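Paraflagellar rod component (Trypanosoma cruzi, PDB 6XYB) is a kinetoplastid-specific protein of unknown function that binds metal ions and is probably associated with the flagellum's paraflagellar rod. Local coordinates at residues 16-30 / 54-67. Residues are numbered along the deposited sequence; the frame is centred on the assembly and turned at random.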
loop_
_atom_site.group_PDB
_atom_site.type_symbol
_atom_site.label_atom_id
_atom_site.label_comp_id
_atom_site.label_asym_id
_atom_site.label_seq_id
_atom_site.Cartn_x
_atom_site.Cartn_y
_atom_site.Cartn_z
ATOM N N PRO C 16 3.307 18.410 -9.273
ATOM C CA PRO C 16 4.101 17.252 -8.864
ATOM C C PRO C 16 5.292 17.661 -7.998
ATOM O O PRO C 16 6.178 18.405 -8.408
ATOM C CB PRO C 16 4.552 16.551 -10.134
ATOM C CG PRO C 16 4.136 17.449 -11.287
ATOM C CD PRO C 16 3.324 18.606 -10.731
ATOM N N VAL C 17 5.312 17.124 -6.766
ATOM C CA VAL C 17 6.431 17.414 -5.808
ATOM C C VAL C 17 6.898 16.073 -5.262
ATOM O O VAL C 17 6.069 15.320 -4.679
ATOM C CB VAL C 17 6.069 18.366 -4.650
ATOM C CG1 VAL C 17 7.292 18.524 -3.745
ATOM C CG2 VAL C 17 5.522 19.699 -5.193
ATOM N N ILE C 18 8.164 15.782 -5.469
ATOM C CA ILE C 18 8.741 14.495 -5.045
ATOM C C ILE C 18 9.754 14.792 -3.931
ATOM O O ILE C 18 10.646 15.627 -4.085
ATOM C CB ILE C 18 9.424 13.759 -6.206
ATOM C CG1 ILE C 18 8.440 13.477 -7.344
ATOM C CG2 ILE C 18 10.121 12.500 -5.669
ATOM C CD1 ILE C 18 9.089 13.244 -8.659
ATOM N N THR C 19 9.626 14.113 -2.794
ATOM C CA THR C 19 10.547 14.226 -1.655
ATOM C C THR C 19 11.152 12.850 -1.357
ATOM O O THR C 19 10.432 11.845 -1.433
ATOM C CB THR C 19 9.840 14.816 -0.444
ATOM O OG1 THR C 19 8.609 14.170 -0.167
ATOM C CG2 THR C 19 9.532 16.278 -0.599
ATOM N N MET C 20 12.415 12.835 -0.968
ATOM C CA MET C 20 13.140 11.601 -0.661
ATOM C C MET C 20 13.815 11.751 0.681
ATOM O O MET C 20 14.573 12.708 0.858
ATOM C CB MET C 20 14.166 11.331 -1.770
ATOM C CG MET C 20 13.557 11.365 -3.145
ATOM S SD MET C 20 14.506 10.550 -4.400
ATOM C CE MET C 20 15.910 11.551 -4.489
ATOM N N LEU C 21 13.517 10.842 1.611
ATOM C CA LEU C 21 14.090 10.816 2.978
ATOM C C LEU C 21 14.834 9.521 3.173
ATOM O O LEU C 21 14.404 8.510 2.749
ATOM C CB LEU C 21 12.981 10.879 4.020
ATOM C CG LEU C 21 12.227 12.171 4.231
ATOM C CD1 LEU C 21 11.245 12.378 3.103
ATOM C CD2 LEU C 21 11.536 12.112 5.597
ATOM N N GLY C 22 15.952 9.598 3.873
ATOM C CA GLY C 22 16.786 8.434 4.173
ATOM C C GLY C 22 18.236 8.838 4.365
ATOM O O GLY C 22 18.768 9.435 3.426
ATOM N N SER C 23 18.837 8.545 5.523
ATOM C CA SER C 23 20.227 8.934 5.910
ATOM C C SER C 23 21.230 8.418 4.879
ATOM O O SER C 23 22.236 9.125 4.618
ATOM C CB SER C 23 20.608 8.451 7.303
ATOM O OG SER C 23 20.241 7.087 7.528
ATOM N N ALA C 24 21.035 7.207 4.379
ATOM C CA ALA C 24 21.980 6.488 3.506
ATOM C C ALA C 24 21.743 6.728 2.016
ATOM O O ALA C 24 22.418 6.067 1.199
ATOM C CB ALA C 24 21.897 5.027 3.806
ATOM N N LEU C 25 20.885 7.666 1.652
ATOM C CA LEU C 25 20.666 8.043 0.239
ATOM C C LEU C 25 21.891 8.836 -0.240
ATOM O O LEU C 25 22.165 9.893 0.317
ATOM C CB LEU C 25 19.356 8.838 0.186
ATOM C CG LEU C 25 18.973 9.384 -1.180
ATOM C CD1 LEU C 25 18.851 8.268 -2.208
ATOM C CD2 LEU C 25 17.678 10.195 -1.119
ATOM N N ARG C 26 22.591 8.341 -1.265
ATOM C CA ARG C 26 23.780 9.021 -1.765
ATOM C C ARG C 26 23.445 10.006 -2.892
ATOM O O ARG C 26 22.436 9.806 -3.613
ATOM C CB ARG C 26 24.845 7.996 -2.157
ATOM C CG ARG C 26 24.564 7.284 -3.455
ATOM C CD ARG C 26 25.660 6.360 -3.825
ATOM N NE ARG C 26 25.267 5.692 -5.054
ATOM C CZ ARG C 26 26.132 5.202 -5.950
ATOM N NH1 ARG C 26 27.423 5.362 -5.764
ATOM N NH2 ARG C 26 25.687 4.571 -7.026
ATOM N N GLU C 27 24.290 11.036 -3.070
ATOM C CA GLU C 27 23.975 12.073 -4.086
ATOM C C GLU C 27 23.955 11.419 -5.479
ATOM O O GLU C 27 23.222 11.889 -6.363
ATOM C CB GLU C 27 24.917 13.252 -3.905
ATOM C CG GLU C 27 24.309 14.516 -4.513
ATOM C CD GLU C 27 24.946 15.851 -4.160
ATOM O OE1 GLU C 27 25.735 15.880 -3.200
ATOM O OE2 GLU C 27 24.647 16.867 -4.850
ATOM N N GLU C 28 24.813 10.429 -5.706
ATOM C CA GLU C 28 24.887 9.767 -7.032
ATOM C C GLU C 28 23.480 9.232 -7.368
ATOM O O GLU C 28 23.110 9.229 -8.548
ATOM C CB GLU C 28 26.038 8.746 -7.006
ATOM C CG GLU C 28 27.457 9.343 -6.798
ATOM C CD GLU C 28 27.869 9.656 -5.358
ATOM O OE1 GLU C 28 27.017 9.616 -4.448
ATOM O OE2 GLU C 28 29.057 9.877 -5.073
ATOM N N THR C 29 22.734 8.713 -6.365
ATOM C CA THR C 29 21.424 8.101 -6.615
ATOM C C THR C 29 20.397 9.199 -6.952
ATOM O O THR C 29 19.549 9.012 -7.866
ATOM C CB THR C 29 20.983 7.327 -5.375
ATOM O OG1 THR C 29 21.904 6.263 -5.181
ATOM C CG2 THR C 29 19.580 6.798 -5.518
ATOM N N VAL C 30 20.496 10.314 -6.229
ATOM C CA VAL C 30 19.616 11.481 -6.440
ATOM C C VAL C 30 19.819 11.925 -7.900
ATOM O O VAL C 30 18.853 12.223 -8.603
ATOM C CB VAL C 30 19.921 12.550 -5.385
ATOM C CG1 VAL C 30 19.128 13.819 -5.674
ATOM C CG2 VAL C 30 19.645 12.035 -3.950
ATOM N N PHE C 54 16.754 18.068 -7.842
ATOM C CA PHE C 54 16.522 17.916 -6.410
ATOM C C PHE C 54 17.364 18.918 -5.634
ATOM O O PHE C 54 18.581 19.044 -5.899
ATOM C CB PHE C 54 16.904 16.486 -6.009
ATOM C CG PHE C 54 15.853 15.449 -6.292
ATOM C CD1 PHE C 54 14.748 15.321 -5.460
ATOM C CD2 PHE C 54 15.989 14.577 -7.333
ATOM C CE1 PHE C 54 13.777 14.351 -5.649
ATOM C CE2 PHE C 54 15.031 13.605 -7.534
ATOM C CZ PHE C 54 13.890 13.528 -6.737
ATOM N N LEU C 55 16.710 19.578 -4.684
ATOM C CA LEU C 55 17.337 20.444 -3.675
ATOM C C LEU C 55 17.310 19.797 -2.295
ATOM O O LEU C 55 16.327 19.160 -1.957
ATOM C CB LEU C 55 16.653 21.809 -3.625
ATOM C CG LEU C 55 16.651 22.633 -4.923
ATOM C CD1 LEU C 55 16.106 24.040 -4.669
ATOM C CD2 LEU C 55 18.022 22.736 -5.574
ATOM N N PHE C 56 18.409 19.988 -1.543
ATOM C CA PHE C 56 18.541 19.433 -0.183
ATOM C C PHE C 56 18.032 20.417 0.854
ATOM O O PHE C 56 18.441 21.580 0.880
ATOM C CB PHE C 56 19.970 19.026 0.111
ATOM C CG PHE C 56 20.133 18.440 1.473
ATOM C CD1 PHE C 56 19.797 17.113 1.692
ATOM C CD2 PHE C 56 20.629 19.207 2.514
ATOM C CE1 PHE C 56 19.999 16.552 2.933
ATOM C CE2 PHE C 56 20.776 18.645 3.773
ATOM C CZ PHE C 56 20.480 17.316 3.968
ATOM N N TYR C 57 17.278 19.903 1.823
ATOM C CA TYR C 57 16.890 20.635 3.049
ATOM C C TYR C 57 17.050 19.780 4.301
ATOM O O TYR C 57 16.776 18.611 4.300
ATOM C CB TYR C 57 15.417 21.029 2.966
ATOM C CG TYR C 57 15.015 21.956 1.832
ATOM C CD1 TYR C 57 14.693 21.518 0.556
ATOM C CD2 TYR C 57 14.922 23.333 2.073
ATOM C CE1 TYR C 57 14.239 22.394 -0.420
ATOM C CE2 TYR C 57 14.482 24.233 1.114
ATOM C CZ TYR C 57 14.204 23.770 -0.158
ATOM O OH TYR C 57 13.807 24.701 -1.067
ATOM N N PRO C 58 17.577 20.365 5.404
ATOM C CA PRO C 58 17.712 19.643 6.662
ATOM C C PRO C 58 16.418 19.648 7.486
ATOM O O PRO C 58 15.492 20.391 7.151
ATOM C CB PRO C 58 18.841 20.423 7.349
ATOM C CG PRO C 58 18.604 21.863 6.886
ATOM C CD PRO C 58 18.175 21.710 5.441
ATOM N N ASN C 59 16.363 18.770 8.487
ATOM C CA ASN C 59 15.422 18.844 9.646
ATOM C C ASN C 59 13.919 18.783 9.227
ATOM O O ASN C 59 13.175 19.826 9.385
ATOM C CB ASN C 59 15.747 20.109 10.454
ATOM N N PRO C 60 13.438 17.635 8.646
ATOM C CA PRO C 60 14.219 16.414 8.495
ATOM C C PRO C 60 14.981 16.491 7.186
ATOM O O PRO C 60 14.521 17.133 6.262
ATOM C CB PRO C 60 13.174 15.306 8.411
ATOM C CG PRO C 60 11.993 15.968 7.717
ATOM C CD PRO C 60 12.081 17.438 8.099
ATOM N N ASP C 61 16.160 15.882 7.192
ATOM C CA ASP C 61 17.057 15.866 6.021
ATOM C C ASP C 61 16.318 15.175 4.878
ATOM O O ASP C 61 15.830 13.987 5.007
ATOM C CB ASP C 61 18.369 15.135 6.303
ATOM C CG ASP C 61 19.210 15.769 7.393
ATOM O OD1 ASP C 61 18.938 16.934 7.769
ATOM O OD2 ASP C 61 20.130 15.075 7.863
ATOM N N HIS C 62 16.248 15.864 3.744
ATOM C CA HIS C 62 15.618 15.292 2.540
ATOM C C HIS C 62 15.990 16.072 1.286
ATOM O O HIS C 62 16.490 17.206 1.370
ATOM C CB HIS C 62 14.067 15.241 2.716
ATOM C CG HIS C 62 13.412 16.592 2.573
ATOM N ND1 HIS C 62 13.481 17.553 3.516
ATOM C CD2 HIS C 62 12.651 17.108 1.573
ATOM C CE1 HIS C 62 12.805 18.593 3.136
ATOM N NE2 HIS C 62 12.335 18.393 1.910
ATOM N N TRP C 63 15.651 15.465 0.151
ATOM C CA TRP C 63 15.760 16.029 -1.199
ATOM C C TRP C 63 14.361 16.259 -1.753
ATOM O O TRP C 63 13.468 15.405 -1.619
ATOM C CB TRP C 63 16.539 15.071 -2.084
ATOM C CG TRP C 63 17.937 14.895 -1.602
ATOM C CD1 TRP C 63 18.418 13.935 -0.746
ATOM C CD2 TRP C 63 19.079 15.661 -2.024
ATOM N NE1 TRP C 63 19.792 14.040 -0.644
ATOM C CE2 TRP C 63 20.230 15.087 -1.420
ATOM C CE3 TRP C 63 19.282 16.695 -2.974
ATOM C CZ2 TRP C 63 21.522 15.603 -1.632
ATOM C CZ3 TRP C 63 20.557 17.214 -3.153
ATOM C CH2 TRP C 63 21.672 16.650 -2.518
ATOM N N ARG C 64 14.171 17.410 -2.384
ATOM C CA ARG C 64 12.884 17.827 -2.941
ATOM C C ARG C 64 13.008 18.264 -4.388
ATOM O O ARG C 64 13.868 19.102 -4.705
ATOM C CB ARG C 64 12.328 19.018 -2.175
ATOM C CG ARG C 64 10.979 19.499 -2.708
ATOM C CD ARG C 64 10.602 20.790 -2.046
ATOM N NE ARG C 64 9.297 21.260 -2.414
ATOM C CZ ARG C 64 9.015 21.962 -3.514
ATOM N NH1 ARG C 64 9.933 22.237 -4.440
ATOM N NH2 ARG C 64 7.785 22.382 -3.687
ATOM N N MET C 65 12.153 17.731 -5.230
ATOM C CA MET C 65 12.048 18.164 -6.644
ATOM C C MET C 65 10.606 18.557 -6.950
ATOM O O MET C 65 9.698 17.750 -6.719
ATOM C CB MET C 65 12.515 17.076 -7.628
ATOM C CG MET C 65 12.112 17.311 -9.092
ATOM S SD MET C 65 12.472 15.792 -10.132
ATOM C CE MET C 65 14.170 16.219 -10.240
ATOM N N GLU C 66 10.396 19.716 -7.577
ATOM C CA GLU C 66 9.094 19.970 -8.214
ATOM C C GLU C 66 9.252 19.906 -9.737
ATOM O O GLU C 66 10.123 20.618 -10.255
ATOM C CB GLU C 66 8.491 21.292 -7.772
ATOM C CG GLU C 66 7.119 21.541 -8.392
ATOM C CD GLU C 66 6.398 22.782 -7.859
ATOM O OE1 GLU C 66 6.549 23.076 -6.659
ATOM O OE2 GLU C 66 5.662 23.433 -8.637
ATOM N N LEU C 67 8.404 19.144 -10.430
ATOM C CA LEU C 67 8.376 19.130 -11.941
ATOM C C LEU C 67 7.679 20.401 -12.468
ATOM O O LEU C 67 6.646 20.829 -11.919
ATOM C CB LEU C 67 7.695 17.873 -12.493
ATOM C CG LEU C 67 8.063 16.523 -11.882
ATOM C CD1 LEU C 67 7.220 15.428 -12.492
ATOM C CD2 LEU C 67 9.531 16.215 -12.015
#
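Met20 lays its terminal methyl over one face of the Phe54 ring, CE standing 3.7 Å from the ring centroid and 16° off the normal, a CH-pi contact. The sulfur sits obliquely to the same ring, a Met-aromatic pair; the bend at chi3 (-66°) turns CE over the face. Met65 CB covers the opposite face, so the phenyl is clamped from both sides. Val30 divides its methyls between two aromatics: CG2 lies over the five-membered ring of Trp63, 3.8 Å from its centroid, whereas CG1 reaches Phe54 CB at 3.5 Å. On the indole's other face rests Phe56 CD1, and Leu25 CD2 meets Trp63 CD1 at 3.8 Å. Near the far end of the indole, Glu27 brings its carboxylate carbon obliquely to CH2. The Val30 and Glu27 contacts seat the start of helix 27-36 on the face that carries Met20 and Trp63 in an antiparallel six-stranded sheet, in which strand 17-21 runs between 62-66 and 6-13. The axes of strands 17-21 and 62-66 approach to 4.6 Å, and Ile18–Met65 and Met20–Trp63 are the hydrogen-bonded pairs between them. Ile18 N to Met65 O is the straightest of these bonds, 2.8 Å long with 175° at the hydrogen, and the Leu67 N–Pro16 O bond extends the ladder beyond the strand ends. Across the sheet's other face, Val17 CG1 comes to 3.6 Å from Arg64 NE, over one face of the guanidinium. Arg64, extended from CG to NE, gives its NH2 to the anti lone pair of Glu66 OE1 in a salt bridge within its own strand. Further out, Leu33 and Val9 also touch Met20, while Leu75 of a second subunit packs on His62, whose ND1 donates in its ring plane to Pro60 O.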